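PDB 3ILK: uncharacterized tRNA/rRNA methyltransferase HI_0380 from Haemophilus influenzae, which probably methylates tRNA or rRNA with S-adenosylmethionine as methyl donor, as a dimeric member of the TrmH (SpoU) family. Local coordinates for residues A[180-185]-A[218-223]; A[85-90]-A[120-125]; A[35-40]-A[61-66]; A[28-33]-A[148-153]. One frame throughout, in Å; residues are numbered along the deposited sequence.

Contact 1 of 4, residues A[180-185]-A[218-223]; sequences TDQLAY and LEKNEL
Gln182, on the first turn of helix 180-197, reaches over the start of helix 220-240 and meets Leu223 and Lys220 in succession. Gln182 CB, the apolar foot of the side chain, rests on Leu223 CD2 at 3.8 Å. CG lies beside the backbone N (chi1 -83°) and the chain then runs extended, which carries the amide past Leu223 to the flank of Lys220. Gln182 CD is 3.9 Å from Lys220 CE, Gln182 OE1 is also 3.9 Å from Lys220 CD, and the two side chains cross at about a right angle. At the end, Gln182 NE2 and Lys220 NZ stand 3.4 Å apart, but both are donors and cannot bond each other. The amide is oriented from its own helix start instead, since Gln182 OE1 accepts from the backbone N of Thr179. One residue on, Leu183 brings CD2 to 3.6 Å from Leu218 CD1, and that same methyl lies 4.2 Å from Leu223 CD2, a leucine cluster that Pro178 and Tyr214 extend. Glu219 holds the N-cap position of helix 220-240. Its N-H donates to Glu222 OE1 at 2.7 Å, nearly straight (171°) but arriving from above the carboxylate plane. Both glutamates turn to the second subunit, Glu219 forming a salt bridge with Arg211 and Glu222 with Arg215 of that chain. Adhesion between 180-185 and 218-223 therefore comes from leucine methyls and aliphatic stems, while the carboxylates of Glu219 and Glu222 turn to the neighbouring subunit.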
loop_
_atom_site.group_PDB
_atom_site.type_symbol
_atom_site.label_atom_id
_atom_site.label_comp_id
_atom_site.label_asym_id
_atom_site.label_seq_id
_atom_site.Cartn_x
_atom_site.Cartn_y
_atom_site.Cartn_z
ATOM N N THR A 180 -4.110 37.245 3.893
ATOM C CA THR A 180 -5.535 37.508 3.657
ATOM C C THR A 180 -5.701 38.351 2.406
ATOM O O THR A 180 -6.600 38.121 1.613
ATOM C CB THR A 180 -6.211 38.337 4.840
ATOM O OG1 THR A 180 -5.869 37.781 6.114
ATOM C CG2 THR A 180 -7.728 38.287 4.715
ATOM N N ASP A 181 -4.861 39.372 2.259
ATOM C CA ASP A 181 -4.917 40.236 1.084
ATOM C C ASP A 181 -4.505 39.483 -0.207
ATOM O O ASP A 181 -5.050 39.685 -1.303
ATOM C CB ASP A 181 -4.124 41.517 1.353
ATOM C CG ASP A 181 -2.623 41.288 1.526
ATOM O OD1 ASP A 181 -2.171 40.763 2.567
ATOM O OD2 ASP A 181 -1.879 41.737 0.644
ATOM N N GLN A 182 -3.561 38.573 -0.100
ATOM C CA GLN A 182 -3.179 37.856 -1.310
ATOM C C GLN A 182 -4.358 37.074 -1.870
ATOM O O GLN A 182 -4.694 37.210 -3.063
ATOM C CB GLN A 182 -1.966 36.998 -1.056
ATOM C CG GLN A 182 -0.695 37.782 -1.165
ATOM C CD GLN A 182 0.456 37.159 -0.423
ATOM O OE1 GLN A 182 0.265 36.240 0.359
ATOM N NE2 GLN A 182 1.649 37.669 -0.647
ATOM N N LEU A 183 -5.041 36.324 -1.002
ATOM C CA LEU A 183 -6.183 35.482 -1.418
ATOM C C LEU A 183 -7.340 36.358 -1.905
ATOM O O LEU A 183 -8.019 36.071 -2.896
ATOM C CB LEU A 183 -6.697 34.662 -0.238
ATOM C CG LEU A 183 -5.913 33.509 0.370
ATOM C CD1 LEU A 183 -6.643 33.022 1.629
ATOM C CD2 LEU A 183 -5.826 32.315 -0.615
ATOM N N ALA A 184 -7.545 37.458 -1.207
ATOM C CA ALA A 184 -8.594 38.365 -1.567
ATOM C C ALA A 184 -8.303 38.899 -2.951
ATOM O O ALA A 184 -9.192 38.920 -3.795
ATOM C CB ALA A 184 -8.691 39.544 -0.518
ATOM N N TYR A 185 -7.058 39.298 -3.202
ATOM C CA TYR A 185 -6.704 39.811 -4.511
ATOM C C TYR A 185 -7.080 38.769 -5.555
ATOM O O TYR A 185 -7.626 39.106 -6.609
ATOM C CB TYR A 185 -5.208 40.109 -4.611
ATOM C CG TYR A 185 -4.829 40.676 -5.961
ATOM C CD1 TYR A 185 -4.637 42.048 -6.100
ATOM C CD2 TYR A 185 -4.683 39.837 -7.120
ATOM C CE1 TYR A 185 -4.314 42.609 -7.295
ATOM C CE2 TYR A 185 -4.358 40.396 -8.340
ATOM C CZ TYR A 185 -4.173 41.799 -8.406
ATOM O OH TYR A 185 -3.825 42.454 -9.554
ATOM N N LEU A 218 -5.369 27.255 0.822
ATOM C CA LEU A 218 -4.389 27.272 -0.250
ATOM C C LEU A 218 -2.978 27.469 0.289
ATOM O O LEU A 218 -2.743 28.341 1.141
ATOM C CB LEU A 218 -4.699 28.438 -1.209
ATOM C CG LEU A 218 -6.010 28.339 -1.995
ATOM C CD1 LEU A 218 -6.181 29.570 -2.865
ATOM C CD2 LEU A 218 -5.998 27.111 -2.857
ATOM N N GLU A 219 -2.029 26.679 -0.213
ATOM C CA GLU A 219 -0.631 27.030 0.022
ATOM C C GLU A 219 -0.234 28.228 -0.882
ATOM O O GLU A 219 -0.873 28.476 -1.916
ATOM C CB GLU A 219 0.278 25.823 -0.164
ATOM C CG GLU A 219 0.148 24.792 0.961
ATOM C CD GLU A 219 0.711 23.420 0.595
ATOM O OE1 GLU A 219 1.618 23.344 -0.255
ATOM O OE2 GLU A 219 0.244 22.408 1.160
ATOM N N LYS A 220 0.809 28.957 -0.489
ATOM C CA LYS A 220 1.272 30.119 -1.266
ATOM C C LYS A 220 1.694 29.719 -2.682
ATOM O O LYS A 220 1.396 30.435 -3.642
ATOM C CB LYS A 220 2.389 30.874 -0.541
ATOM C CG LYS A 220 2.877 32.169 -1.243
ATOM C CD LYS A 220 1.765 33.203 -1.527
ATOM C CE LYS A 220 2.268 34.334 -2.465
ATOM N NZ LYS A 220 3.427 35.093 -1.871
ATOM N N ASN A 221 2.339 28.559 -2.816
ATOM C CA ASN A 221 2.728 28.075 -4.133
ATOM C C ASN A 221 1.526 27.629 -4.984
ATOM O O ASN A 221 1.510 27.871 -6.185
ATOM C CB ASN A 221 3.844 27.024 -4.071
ATOM C CG ASN A 221 3.326 25.647 -3.820
ATOM O OD1 ASN A 221 3.420 24.765 -4.686
ATOM N ND2 ASN A 221 2.752 25.434 -2.629
ATOM N N GLU A 222 0.519 27.027 -4.348
ATOM C CA GLU A 222 -0.786 26.812 -4.989
ATOM C C GLU A 222 -1.452 28.129 -5.428
ATOM O O GLU A 222 -1.920 28.273 -6.587
ATOM C CB GLU A 222 -1.716 26.037 -4.055
ATOM C CG GLU A 222 -1.274 24.599 -3.801
ATOM C CD GLU A 222 -1.992 23.934 -2.641
ATOM O OE1 GLU A 222 -2.645 24.634 -1.846
ATOM O OE2 GLU A 222 -1.910 22.681 -2.514
ATOM N N LEU A 223 -1.501 29.115 -4.526
ATOM C CA LEU A 223 -2.025 30.409 -4.938
ATOM C C LEU A 223 -1.227 30.886 -6.162
ATOM O O LEU A 223 -1.812 31.332 -7.139
ATOM C CB LEU A 223 -2.021 31.427 -3.777
ATOM C CG LEU A 223 -2.641 32.815 -4.045
ATOM C CD1 LEU A 223 -4.077 32.682 -4.442
ATOM C CD2 LEU A 223 -2.516 33.649 -2.769
#

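Contact 2 of 4, residues A[85-90]-A[120-125]; sequences LRHLQN and LTNEEL
A single water joins His87 to Asn122: it lies 2.7 Å from His87 NE2 and donates to Asn122 OD1 over an equal 2.7 Å. The water sits in the plane of the imidazole, at the ring edge, whereas Asn122 OD1 itself approaches obliquely and stays 4.5 Å from His87 NE2, a gap the water fills. The ring is brought to this place by a chi1 of 83°, which sets CG between the backbone N and the carbonyl carbon. One face of the imidazole then lies against its sequence neighbour Leu88, whose CG is 3.7 Å above the plane and displaced toward the rim. Leu125 comes at the ring edge, with CD1 4.1 Å from His87 NE2, and the two side chains cross at about a right angle. The helix that presents Asn122 and Leu125 begins with a capping box of Thr121 and Glu124: the N-H of Glu124 donates to Thr121 OG1 at 3.2 Å and 164°, while the reciprocal bond from Thr121 N is less certain, because the position of Glu124 OE1 is. Across from it in the contact, the 3-10 turn 86-88 belongs to the loop between strands 77-81 and 92-93 of the SpoU-type methyltransferase domain. Leu88 touches Ser82, a residue assigned by similarity to S-adenosylmethionine binding. Leu125 CD1 also meets two leucines, Leu88 CD1 at 4.3 Å and Leu85 CD1 at 4.4 Å. On its backbone side, Leu125 O accepts a hydrogen bond from His131 NE2.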
loop_
_atom_site.group_PDB
_atom_site.type_symbol
_atom_site.label_atom_id
_atom_site.label_comp_id
_atom_site.label_asym_id
_atom_site.label_seq_id
_atom_site.Cartn_x
_atom_site.Cartn_y
_atom_site.Cartn_z
ATOM N N LEU A 85 -8.628 -15.348 21.236
ATOM C CA LEU A 85 -9.121 -16.023 22.425
ATOM C C LEU A 85 -9.911 -15.059 23.288
ATOM O O LEU A 85 -9.382 -14.016 23.718
ATOM C CB LEU A 85 -7.952 -16.639 23.211
ATOM C CG LEU A 85 -7.271 -17.810 22.454
ATOM C CD1 LEU A 85 -6.030 -18.289 23.166
ATOM C CD2 LEU A 85 -8.239 -18.964 22.298
ATOM N N ARG A 86 -11.165 -15.408 23.556
ATOM C CA ARG A 86 -12.029 -14.513 24.327
ATOM C C ARG A 86 -11.473 -14.122 25.719
ATOM O O ARG A 86 -11.685 -12.994 26.149
ATOM C CB ARG A 86 -13.477 -15.013 24.384
ATOM C CG ARG A 86 -13.701 -16.274 25.233
ATOM C CD ARG A 86 -15.146 -16.713 25.276
ATOM N NE ARG A 86 -15.233 -17.983 25.996
ATOM C CZ ARG A 86 -16.331 -18.488 26.557
ATOM N NH1 ARG A 86 -16.271 -19.663 27.203
ATOM N NH2 ARG A 86 -17.482 -17.827 26.482
ATOM N N HIS A 87 -10.741 -15.013 26.408
ATOM C CA HIS A 87 -10.210 -14.645 27.736
ATOM C C HIS A 87 -9.038 -13.617 27.709
ATOM O O HIS A 87 -8.606 -13.119 28.756
ATOM C CB HIS A 87 -9.799 -15.899 28.528
ATOM C CG HIS A 87 -8.431 -16.408 28.187
ATOM N ND1 HIS A 87 -8.161 -17.098 27.028
ATOM C CD2 HIS A 87 -7.274 -16.387 28.887
ATOM C CE1 HIS A 87 -6.889 -17.458 27.013
ATOM N NE2 HIS A 87 -6.332 -17.057 28.144
ATOM N N LEU A 88 -8.555 -13.312 26.507
ATOM C CA LEU A 88 -7.465 -12.352 26.290
ATOM C C LEU A 88 -7.937 -11.027 25.780
ATOM O O LEU A 88 -7.120 -10.185 25.364
ATOM C CB LEU A 88 -6.486 -12.902 25.272
ATOM C CG LEU A 88 -5.793 -14.199 25.722
ATOM C CD1 LEU A 88 -4.882 -14.647 24.614
ATOM C CD2 LEU A 88 -5.033 -13.936 27.007
ATOM N N GLN A 89 -9.254 -10.867 25.770
ATOM C CA GLN A 89 -9.899 -9.732 25.134
ATOM C C GLN A 89 -9.320 -8.399 25.608
ATOM O O GLN A 89 -9.317 -7.425 24.879
ATOM C CB GLN A 89 -11.396 -9.773 25.423
ATOM C CG GLN A 89 -12.263 -9.488 24.215
ATOM C CD GLN A 89 -13.178 -8.270 24.387
ATOM O OE1 GLN A 89 -13.336 -7.454 23.454
ATOM N NE2 GLN A 89 -13.792 -8.137 25.571
ATOM N N ASN A 90 -8.835 -8.350 26.840
ATOM C CA ASN A 90 -8.370 -7.071 27.416
ATOM C C ASN A 90 -7.043 -6.618 26.792
ATOM O O ASN A 90 -6.709 -5.442 26.821
ATOM C CB ASN A 90 -8.154 -7.228 28.911
ATOM C CG ASN A 90 -9.436 -7.468 29.660
ATOM O OD1 ASN A 90 -10.512 -6.927 29.313
ATOM N ND2 ASN A 90 -9.343 -8.267 30.718
ATOM N N LEU A 120 0.668 -20.614 22.351
ATOM C CA LEU A 120 1.376 -20.551 23.602
ATOM C C LEU A 120 0.538 -21.100 24.764
ATOM O O LEU A 120 -0.710 -21.156 24.713
ATOM C CB LEU A 120 1.733 -19.064 23.914
ATOM C CG LEU A 120 2.552 -18.361 22.806
ATOM C CD1 LEU A 120 2.608 -16.835 23.097
ATOM C CD2 LEU A 120 4.007 -18.886 22.646
ATOM N N THR A 121 1.242 -21.492 25.826
ATOM C CA THR A 121 0.633 -22.150 26.957
ATOM C C THR A 121 0.069 -21.008 27.780
ATOM O O THR A 121 0.441 -19.835 27.562
ATOM C CB THR A 121 1.662 -22.982 27.812
ATOM O OG1 THR A 121 2.648 -22.088 28.329
ATOM C CG2 THR A 121 2.379 -24.070 26.949
ATOM N N ASN A 122 -0.847 -21.363 28.682
ATOM C CA ASN A 122 -1.306 -20.508 29.731
ATOM C C ASN A 122 -0.198 -19.673 30.375
ATOM O O ASN A 122 -0.319 -18.489 30.372
ATOM C CB ASN A 122 -1.979 -21.344 30.834
ATOM C CG ASN A 122 -3.478 -21.232 30.845
ATOM O OD1 ASN A 122 -4.064 -20.298 30.270
ATOM N ND2 ASN A 122 -4.134 -22.173 31.545
ATOM N N GLU A 123 0.797 -20.285 31.017
ATOM C CA GLU A 123 1.964 -19.580 31.583
ATOM C C GLU A 123 2.624 -18.589 30.575
ATOM O O GLU A 123 2.843 -17.386 30.921
ATOM C CB GLU A 123 2.999 -20.600 32.077
ATOM C CG GLU A 123 4.256 -20.017 32.704
ATOM C CD GLU A 123 5.214 -21.102 33.211
ATOM O OE1 GLU A 123 5.209 -22.263 32.682
ATOM O OE2 GLU A 123 5.976 -20.784 34.156
ATOM N N GLU A 124 2.874 -19.049 29.344
ATOM C CA GLU A 124 3.500 -18.193 28.312
ATOM C C GLU A 124 2.621 -16.978 27.985
ATOM O O GLU A 124 3.141 -15.856 27.964
ATOM C CB GLU A 124 3.862 -18.940 27.038
ATOM C CG GLU A 124 4.934 -20.030 27.359
ATOM C CD GLU A 124 5.024 -21.134 26.290
ATOM O OE1 GLU A 124 4.217 -21.196 25.363
ATOM O OE2 GLU A 124 5.903 -21.966 26.432
ATOM N N LEU A 125 1.305 -17.197 27.759
ATOM C CA LEU A 125 0.351 -16.071 27.554
ATOM C C LEU A 125 0.377 -15.068 28.688
ATOM O O LEU A 125 0.355 -13.845 28.447
ATOM C CB LEU A 125 -1.085 -16.584 27.351
ATOM C CG LEU A 125 -1.375 -17.549 26.156
ATOM C CD1 LEU A 125 -2.832 -18.103 26.253
ATOM C CD2 LEU A 125 -1.156 -16.909 24.776
HETATM O O HOH W 1 -4.086 -17.727 29.512
#

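Contact 3 of 4, residues A[35-40]-A[61-66]; sequences QLCLVS and NARVVD
Val39 and Val65 cross at a slant on one face of the sheet, their CG2 methyls 4.1 Å apart. With Val65 CG1 anti to the carbonyl carbon (chi1 -59°), Val65 CG2 falls between the backbone N and the carbonyl carbon and also reaches Cys37 SG at 4.1 Å, and the sulfur touches Arg63 CB at 3.8 Å. Ala71 of helix 68-71 covers Cys37, Val39 and Val65. The other face carries Leu38 and Val64, with Ile21 of helix 18-31 packed on Leu38; close by, Leu36 CD2 rests on Ala62 CB at 3.9 Å. Between the faces runs a parallel ladder in which Leu38 uses both its backbone groups. Its N-H donates almost straight to Arg63 O (177°), and its O accepts from Val65 N at 2.9 Å. Bonds from Arg63 N to Leu36 O and from Ser40 N to Val65 O flank these two. Where the strands end, one water lies 2.7 Å from Ser40 OG and donates to Asp66 O. The strands run parallel, 21° apart, and are connected through helices 46-50 and 56-61, a beta-alpha-beta crossover that places 63-65 at one edge of the chain's parallel sheet, the core of a SPOUT-type methyltransferase domain.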
loop_
_atom_site.group_PDB
_atom_site.type_symbol
_atom_site.label_atom_id
_atom_site.label_comp_id
_atom_site.label_asym_id
_atom_site.label_seq_id
_atom_site.Cartn_x
_atom_site.Cartn_y
_atom_site.Cartn_z
ATOM N N GLN A 35 17.437 -9.855 14.861
ATOM C CA GLN A 35 17.640 -10.655 16.074
ATOM C C GLN A 35 16.663 -11.775 16.174
ATOM O O GLN A 35 15.492 -11.541 16.442
ATOM C CB GLN A 35 17.486 -9.842 17.339
ATOM C CG GLN A 35 18.222 -8.520 17.337
ATOM C CD GLN A 35 19.531 -8.611 18.043
ATOM O OE1 GLN A 35 19.684 -8.091 19.151
ATOM N NE2 GLN A 35 20.492 -9.307 17.433
ATOM N N LEU A 36 17.171 -12.981 16.017
ATOM C CA LEU A 36 16.378 -14.173 15.999
ATOM C C LEU A 36 16.742 -15.092 17.204
ATOM O O LEU A 36 17.914 -15.347 17.487
ATOM C CB LEU A 36 16.601 -14.921 14.649
ATOM C CG LEU A 36 15.849 -16.246 14.569
ATOM C CD1 LEU A 36 14.327 -15.994 14.532
ATOM C CD2 LEU A 36 16.306 -17.080 13.319
ATOM N N CYS A 37 15.712 -15.581 17.884
ATOM C CA CYS A 37 15.849 -16.538 18.977
ATOM C C CYS A 37 14.901 -17.728 18.770
ATOM O O CYS A 37 13.682 -17.538 18.543
ATOM C CB CYS A 37 15.560 -15.811 20.280
ATOM S SG CYS A 37 15.660 -16.788 21.778
ATOM N N LEU A 38 15.476 -18.934 18.807
ATOM C CA LEU A 38 14.791 -20.235 18.744
ATOM C C LEU A 38 14.656 -20.912 20.130
ATOM O O LEU A 38 15.648 -20.981 20.881
ATOM C CB LEU A 38 15.536 -21.154 17.767
ATOM C CG LEU A 38 15.984 -20.541 16.412
ATOM C CD1 LEU A 38 16.702 -21.602 15.547
ATOM C CD2 LEU A 38 14.759 -19.931 15.651
ATOM N N VAL A 39 13.426 -21.334 20.478
ATOM C CA VAL A 39 13.180 -22.158 21.669
ATOM C C VAL A 39 13.024 -23.582 21.212
ATOM O O VAL A 39 12.122 -23.903 20.413
ATOM C CB VAL A 39 11.979 -21.693 22.473
ATOM C CG1 VAL A 39 11.790 -22.497 23.820
ATOM C CG2 VAL A 39 12.087 -20.120 22.805
ATOM N N SER A 40 13.927 -24.452 21.667
ATOM C CA SER A 40 13.809 -25.879 21.364
ATOM C C SER A 40 13.360 -26.132 19.928
ATOM O O SER A 40 12.323 -26.739 19.731
ATOM C CB SER A 40 12.777 -26.561 22.265
ATOM O OG SER A 40 13.259 -26.574 23.574
ATOM N N ASN A 61 23.565 -16.228 13.662
ATOM C CA ASN A 61 23.644 -15.453 14.899
ATOM C C ASN A 61 22.494 -15.698 15.857
ATOM O O ASN A 61 22.462 -15.150 16.938
ATOM C CB ASN A 61 23.845 -13.961 14.563
ATOM C CG ASN A 61 25.265 -13.673 14.003
ATOM O OD1 ASN A 61 25.418 -13.116 12.933
ATOM N ND2 ASN A 61 26.279 -14.056 14.732
ATOM N N ALA A 62 21.540 -16.531 15.476
ATOM C CA ALA A 62 20.386 -16.779 16.322
ATOM C C ALA A 62 20.777 -17.390 17.646
ATOM O O ALA A 62 21.675 -18.208 17.730
ATOM C CB ALA A 62 19.341 -17.655 15.625
ATOM N N ARG A 63 20.128 -16.896 18.705
ATOM C CA ARG A 63 20.081 -17.572 19.970
ATOM C C ARG A 63 19.297 -18.885 19.887
ATOM O O ARG A 63 18.343 -19.012 19.131
ATOM C CB ARG A 63 19.380 -16.705 20.994
ATOM C CG ARG A 63 20.178 -15.612 21.380
ATOM C CD ARG A 63 19.522 -14.867 22.530
ATOM N NE ARG A 63 20.319 -13.661 22.684
ATOM C CZ ARG A 63 20.264 -12.845 23.715
ATOM N NH1 ARG A 63 19.423 -13.097 24.718
ATOM N NH2 ARG A 63 21.073 -11.794 23.716
ATOM N N VAL A 64 19.714 -19.830 20.719
ATOM C CA VAL A 64 19.001 -21.076 20.864
ATOM C C VAL A 64 18.938 -21.448 22.318
ATOM O O VAL A 64 19.954 -21.789 22.939
ATOM C CB VAL A 64 19.637 -22.199 20.103
ATOM C CG1 VAL A 64 18.678 -23.380 20.133
ATOM C CG2 VAL A 64 19.890 -21.771 18.690
ATOM N N VAL A 65 17.715 -21.410 22.844
ATOM C CA VAL A 65 17.486 -21.674 24.261
ATOM C C VAL A 65 16.391 -22.738 24.424
ATOM O O VAL A 65 15.671 -23.089 23.458
ATOM C CB VAL A 65 17.131 -20.363 25.076
ATOM C CG1 VAL A 65 18.283 -19.308 24.965
ATOM C CG2 VAL A 65 15.754 -19.733 24.641
ATOM N N ASP A 66 16.281 -23.207 25.664
ATOM C CA ASP A 66 15.403 -24.278 26.064
ATOM C C ASP A 66 14.128 -23.785 26.765
ATOM O O ASP A 66 13.283 -24.584 27.086
ATOM C CB ASP A 66 16.172 -25.190 27.049
ATOM C CG ASP A 66 15.707 -26.599 26.989
ATOM O OD1 ASP A 66 15.042 -26.936 25.979
ATOM O OD2 ASP A 66 16.027 -27.393 27.916
HETATM O O HOH W 2 11.444 -26.197 25.503
#

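Contact 4 of 4, residues A[28-33]-A[148-153]; sequences MKTMGL and AVQLVS
Selenomethionine Met28 places CG on Val149 CG1 at 3.7 Å, an apolar contact in which the two side chains cross at a slant, in a pocket that Ile10 and Leu12 of strand 8-13 help to line. Van der Waals packing continues at selenomethionine Met31, its CG 3.7 Å from Ser153 CB and its CB 3.6 Å from Ser153 O. Met31 CA and Ser153 CA, 5.9 Å apart, are the nearest CA pair of the two segments, an approach the small serine permits. Leu33 also leans on Ser153, though Leu33 is modelled in two conformers.

Polar groups meet differently. Thr30 OG1 comes within 3.2 Å of Gln150 OE1, the side chains about perpendicular, yet the threonine hydroxyl is hydrogen-bonded to Ala27 O of its own helix. Ser153 behaves alike: with OG beside its backbone N (chi1 -62°), it donates to Val149 O at 2.7 Å, arriving from above the carbonyl plane, and that oxygen also accepts from Ser153 N.

Backbone bonds shape the helix end. A Schellman motif closes helix 18-31 at Gly32, whose phi is 97°, and Met28 O takes Met31 N and Leu33 N from opposite faces of its plane. The second subunit adjoins both segments: its Asn137 donates to Lys29 O, its Leu143 packs on Gln150, and the two copies of Leu151 meet. Both hydroxyls are spent on carbonyls of their own helices, consistent with a buried junction of helices 18-31 and 145-169 held by close packing at the dimer interface.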
loop_
_atom_site.group_PDB
_atom_site.type_symbol
_atom_site.label_atom_id
_atom_site.label_comp_id
_atom_site.label_asym_id
_atom_site.label_seq_id
_atom_site.Cartn_x
_atom_site.Cartn_y
_atom_site.Cartn_z
HETATM N N MSE A 28 12.298 -11.677 7.930
HETATM C CA MSE A 28 12.939 -10.665 8.764
HETATM C C MSE A 28 13.918 -9.742 8.005
HETATM O O MSE A 28 13.884 -8.483 8.189
HETATM C CB MSE A 28 13.725 -11.330 9.901
HETATM C CG MSE A 28 12.873 -12.106 10.893
HETATM SE SE MSE A 28 13.880 -13.113 12.204
HETATM C CE MSE A 28 15.007 -11.806 13.034
ATOM N N LYS A 29 14.848 -10.344 7.267
ATOM C CA LYS A 29 15.848 -9.572 6.563
ATOM C C LYS A 29 15.234 -8.654 5.496
ATOM O O LYS A 29 15.739 -7.557 5.287
ATOM C CB LYS A 29 16.944 -10.468 5.948
ATOM C CG LYS A 29 18.190 -9.683 5.454
ATOM C CD LYS A 29 19.276 -10.605 5.021
ATOM C CE LYS A 29 20.553 -9.850 4.636
ATOM N NZ LYS A 29 21.618 -10.811 4.335
ATOM N N THR A 30 14.160 -9.082 4.830
ATOM C CA THR A 30 13.537 -8.232 3.817
ATOM C C THR A 30 13.045 -6.951 4.481
ATOM O O THR A 30 12.832 -5.979 3.803
ATOM C CB THR A 30 12.305 -8.893 3.094
ATOM O OG1 THR A 30 11.267 -9.176 4.043
ATOM C CG2 THR A 30 12.680 -10.165 2.406
HETATM N N MSE A 31 12.842 -6.967 5.806
HETATM C CA MSE A 31 12.268 -5.801 6.498
HETATM C C MSE A 31 13.254 -5.118 7.426
HETATM O O MSE A 31 12.937 -4.088 8.030
HETATM C CB MSE A 31 10.973 -6.157 7.253
HETATM C CG MSE A 31 9.855 -6.599 6.338
HETATM SE SE MSE A 31 9.246 -5.213 5.111
HETATM C CE MSE A 31 9.192 -6.207 3.451
ATOM N N GLY A 32 14.467 -5.636 7.524
ATOM C CA GLY A 32 15.475 -4.944 8.346
ATOM C C GLY A 32 15.627 -5.488 9.774
ATOM O O GLY A 32 16.366 -4.891 10.575
ATOM N N LEU A 33 14.935 -6.585 10.102
ATOM C CA LEU A 33 15.080 -7.244 11.424
ATOM C C LEU A 33 16.295 -8.145 11.419
ATOM O O LEU A 33 16.650 -8.750 10.378
ATOM C CB LEU A 33 13.828 -8.050 11.820
ATOM C CG LEU A 33 12.589 -7.197 12.119
ATOM C CD1 LEU A 33 11.369 -8.061 12.428
ATOM C CD2 LEU A 33 12.860 -6.166 13.244
ATOM N N ALA A 148 3.456 -15.351 9.114
ATOM C CA ALA A 148 3.210 -14.495 10.253
ATOM C C ALA A 148 4.368 -13.522 10.526
ATOM O O ALA A 148 4.146 -12.342 10.833
ATOM C CB ALA A 148 2.824 -15.312 11.505
ATOM N N VAL A 149 5.595 -14.019 10.425
ATOM C CA VAL A 149 6.768 -13.188 10.660
ATOM C C VAL A 149 6.893 -12.124 9.567
ATOM O O VAL A 149 7.140 -10.976 9.875
ATOM C CB VAL A 149 8.072 -14.055 10.804
ATOM C CG1 VAL A 149 9.368 -13.155 10.914
ATOM C CG2 VAL A 149 7.929 -15.016 12.055
ATOM N N GLN A 150 6.715 -12.526 8.306
ATOM C CA GLN A 150 6.717 -11.577 7.162
ATOM C C GLN A 150 5.765 -10.423 7.472
ATOM O O GLN A 150 6.176 -9.260 7.419
ATOM C CB GLN A 150 6.309 -12.293 5.876
ATOM C CG GLN A 150 6.525 -11.516 4.539
ATOM C CD GLN A 150 7.950 -11.014 4.296
ATOM O OE1 GLN A 150 8.267 -9.899 4.702
ATOM N NE2 GLN A 150 8.794 -11.791 3.561
ATOM N N LEU A 151 4.523 -10.735 7.863
ATOM C CA LEU A 151 3.516 -9.672 8.029
ATOM C C LEU A 151 3.821 -8.803 9.205
ATOM O O LEU A 151 3.656 -7.570 9.145
ATOM C CB LEU A 151 2.104 -10.238 8.230
ATOM C CG LEU A 151 1.316 -10.854 7.091
ATOM C CD1 LEU A 151 -0.145 -10.809 7.459
ATOM C CD2 LEU A 151 1.540 -10.071 5.808
ATOM N N VAL A 152 4.279 -9.404 10.292
ATOM C CA VAL A 152 4.528 -8.550 11.530
ATOM C C VAL A 152 5.748 -7.644 11.255
ATOM O O VAL A 152 5.765 -6.448 11.630
ATOM C CB VAL A 152 4.812 -9.445 12.749
ATOM C CG1 VAL A 152 5.364 -8.623 13.954
ATOM C CG2 VAL A 152 3.560 -10.232 13.130
ATOM N N SER A 153 6.759 -8.227 10.597
ATOM C CA SER A 153 8.018 -7.504 10.219
ATOM C C SER A 153 7.701 -6.334 9.314
ATOM O O SER A 153 8.247 -5.225 9.485
ATOM C CB SER A 153 8.990 -8.434 9.454
ATOM O OG SER A 153 9.405 -9.527 10.252
#

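Contacts 2, 3 and 4 lie within the methyltransferase domain, while contact 1, about 46 Å from contact 4 between centres, joins helices of the C-terminal part. Contact 4 is fully buried; the others are partly buried, and contact 2 is bridged by water. Contacts 3 and 4 share a boundary, since helix 18-31 leads into strand 35-39 and Leu36 CD1 packs 3.7 Å from Met28 SE. Their chemistry differs: a backbone ladder carries contact 3, whereas side-chain packing carries contact 4. Contacts 1 and 4 both touch the second subunit, the former through glutamate-arginine salt bridges, the latter through backbone hydrogen bonds from Thr30, one from Asn137 of that subunit, and packing.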